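PDB 5DLK: TqaA from Penicillium aethiopicum, which is a fungal nonribosomal peptide synthetase, represented here by its C-terminal condensation-like domain, which probably closes the peptide into a macrocycle. Local coordinates for residues I174-S177 with H178-D182. Sequence-based numbering, arbitrary orientation.
Sequences IQIS and HSQWD
Gln180 folds back on Ser177 where strand 169-177 runs into a type I beta turn, within the SHxxxDG sequence that takes the place of the HHxxxDG motif of condensation domains. The turn is closed by Gln180 N donating to Ser177 O (2.8 Å). From there the glutamine side chain returns along the strand end: CB sits 3.7 Å from Ile176 CG1, CG skirts Ser177 O, and OE1 accepts from Ser177 N at 3.0 Å, in the carbonyl plane. With CG anti to the carbonyl carbon (chi1 -59°) and the chain extended beyond it, the amide is carried back to Ser177 N, while NE2 bonds to Ile97 O. Shortened to an alanine here, the side chain would probably leave Ser177 N and Ile97 O without these partners. The hydroxyls Ser177 OG and Ser179 OG are hydrogen-bonded to each other. Ile176 CD1 meets Trp181 CD1 at 3.7 Å, and Trp181 stands two residues before Gly183, which binds phosphopantetheine in another structure of this protein. The imidazole of His178 lies over one face of the indole, ND1 3.7 Å above its plane. At the indole edge, a water accepts from Trp181 NE1 (2.9 Å) and donates to Ile176 O.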
ATOM      1  N   ILE A 174      11.998   6.677 -10.552  1.00 22.04           N
ATOM      2  CA  ILE A 174      11.661   7.236  -9.262  1.00 20.35           C
ATOM      3  C   ILE A 174      11.642   6.077  -8.277  1.00 22.17           C
ATOM      4  O   ILE A 174      10.828   5.174  -8.430  1.00 22.02           O
ATOM      5  CB  ILE A 174      10.283   7.937  -9.310  1.00 27.66           C
ATOM      6  CG1 ILE A 174      10.172   8.779 -10.590  1.00 27.63           C
ATOM      7  CG2 ILE A 174      10.024   8.739  -8.040  1.00 27.31           C
ATOM      8  CD1 ILE A 174       8.783   9.354 -10.861  1.00 32.77           C
ATOM      9  N   GLN A 175      12.555   6.076  -7.311  1.00 21.96           N
ATOM     10  CA  GLN A 175      12.579   5.026  -6.298  1.00 21.07           C
ATOM     11  C   GLN A 175      11.787   5.500  -5.093  1.00 21.16           C
ATOM     12  O   GLN A 175      11.746   6.690  -4.801  1.00 18.07           O
ATOM     13  CB  GLN A 175      14.010   4.653  -5.915  1.00 22.44           C
ATOM     14  CG  GLN A 175      14.735   3.933  -7.038  1.00 22.54           C
ATOM     15  CD  GLN A 175      16.128   3.502  -6.659  1.00 21.72           C
ATOM     16  OE1 GLN A 175      16.572   3.701  -5.525  1.00 23.34           O
ATOM     17  NE2 GLN A 175      16.833   2.905  -7.613  1.00 22.72           N
ATOM     18  N   ILE A 176      11.124   4.570  -4.412  1.00 19.57           N
ATOM     19  CA  ILE A 176      10.215   4.968  -3.345  1.00 20.21           C
ATOM     20  C   ILE A 176       9.841   3.743  -2.497  1.00 19.52           C
ATOM     21  O   ILE A 176       9.687   2.629  -3.007  1.00 18.15           O
ATOM     22  CB  ILE A 176       8.945   5.672  -3.931  1.00 19.33           C
ATOM     23  CG1 ILE A 176       8.031   6.216  -2.821  1.00 17.99           C
ATOM     24  CG2 ILE A 176       8.201   4.768  -4.913  1.00 18.18           C
ATOM     25  CD1 ILE A 176       6.907   7.123  -3.345  1.00 21.47           C
ATOM     26  N   SER A 177       9.712   3.970  -1.194  1.00 19.78           N
ATOM     27  CA  SER A 177       9.244   2.957  -0.251  1.00 18.67           C
ATOM     28  C   SER A 177       7.711   2.973  -0.205  1.00 17.79           C
ATOM     29  O   SER A 177       7.097   4.031  -0.279  1.00 17.32           O
ATOM     30  CB  SER A 177       9.833   3.231   1.145  1.00 20.24           C
ATOM     31  OG  SER A 177       9.169   2.464   2.137  1.00 21.96           O
ATOM     32  N   HIS A 178       7.075   1.808  -0.070  1.00 17.88           N
ATOM     33  CA  HIS A 178       5.613   1.759  -0.018  1.00 14.85           C
ATOM     34  C   HIS A 178       5.082   2.446   1.262  1.00 16.15           C
ATOM     35  O   HIS A 178       3.893   2.731   1.378  1.00 18.38           O
ATOM     36  CB  HIS A 178       5.146   0.288  -0.133  1.00 17.46           C
ATOM     37  CG  HIS A 178       3.769   0.101  -0.693  1.00 16.78           C
ATOM     38  ND1 HIS A 178       2.748   1.030  -0.539  1.00 18.47           N
ATOM     39  CD2 HIS A 178       3.225  -0.912  -1.408  1.00 18.01           C
ATOM     40  CE1 HIS A 178       1.658   0.591  -1.127  1.00 18.89           C
ATOM     41  NE2 HIS A 178       1.912  -0.600  -1.655  1.00 20.84           N
ATOM     42  N   SER A 179       5.974   2.772   2.197  1.00 18.95           N
ATOM     43  CA  SER A 179       5.577   3.617   3.326  1.00 17.48           C
ATOM     44  C   SER A 179       5.206   5.024   2.861  1.00 19.47           C
ATOM     45  O   SER A 179       4.687   5.820   3.646  1.00 19.29           O
ATOM     46  CB  SER A 179       6.694   3.708   4.370  1.00 19.73           C
ATOM     47  OG  SER A 179       7.875   4.304   3.820  1.00 21.03           O
ATOM     48  N   GLN A 180       5.452   5.317   1.581  1.00 18.48           N
ATOM     49  CA  GLN A 180       5.314   6.681   1.061  1.00 19.61           C
ATOM     50  C   GLN A 180       4.267   6.830  -0.037  1.00 18.67           C
ATOM     51  O   GLN A 180       4.104   7.917  -0.600  1.00 21.64           O
ATOM     52  CB  GLN A 180       6.684   7.179   0.531  1.00 15.21           C
ATOM     53  CG  GLN A 180       7.769   7.190   1.592  1.00 16.96           C
ATOM     54  CD  GLN A 180       9.144   7.474   0.990  1.00 20.51           C
ATOM     55  OE1 GLN A 180       9.703   6.634   0.286  1.00 18.00           O
ATOM     56  NE2 GLN A 180       9.676   8.677   1.238  1.00 21.65           N
ATOM     57  N   TRP A 181       3.536   5.759  -0.354  1.00 19.18           N
ATOM     58  CA  TRP A 181       2.516   5.857  -1.389  1.00 17.87           C
ATOM     59  C   TRP A 181       1.456   4.763  -1.196  1.00 20.78           C
ATOM     60  O   TRP A 181       1.657   3.831  -0.418  1.00 18.02           O
ATOM     61  CB  TRP A 181       3.138   5.747  -2.802  1.00 19.91           C
ATOM     62  CG  TRP A 181       3.729   4.399  -3.093  1.00 19.56           C
ATOM     63  CD1 TRP A 181       4.984   3.975  -2.779  1.00 18.58           C
ATOM     64  CD2 TRP A 181       3.073   3.283  -3.716  1.00 20.69           C
ATOM     65  NE1 TRP A 181       5.164   2.679  -3.188  1.00 19.91           N
ATOM     66  CE2 TRP A 181       4.006   2.229  -3.765  1.00 19.36           C
ATOM     67  CE3 TRP A 181       1.795   3.077  -4.245  1.00 22.14           C
ATOM     68  CZ2 TRP A 181       3.703   0.978  -4.315  1.00 20.86           C
ATOM     69  CZ3 TRP A 181       1.489   1.827  -4.794  1.00 20.76           C
ATOM     70  CH2 TRP A 181       2.436   0.800  -4.824  1.00 23.02           C
ATOM     71  N   ASP A 182       0.335   4.901  -1.888  1.00 20.19           N
ATOM     72  CA  ASP A 182      -0.649   3.822  -1.965  1.00 21.14           C
ATOM     73  C   ASP A 182      -1.355   3.833  -3.316  1.00 23.12           C
ATOM     74  O   ASP A 182      -1.125   4.722  -4.148  1.00 23.51           O
ATOM     75  CB  ASP A 182      -1.666   3.909  -0.818  1.00 21.03           C
ATOM     76  CG  ASP A 182      -2.364   5.245  -0.737  1.00 25.11           C
ATOM     77  OD1 ASP A 182      -2.492   5.940  -1.770  1.00 26.54           O
ATOM     78  OD2 ASP A 182      -2.822   5.596   0.375  1.00 28.06           O
TER
HETATM   79  O   HOH W   1       7.410   0.882  -2.763  1.00 20.10           O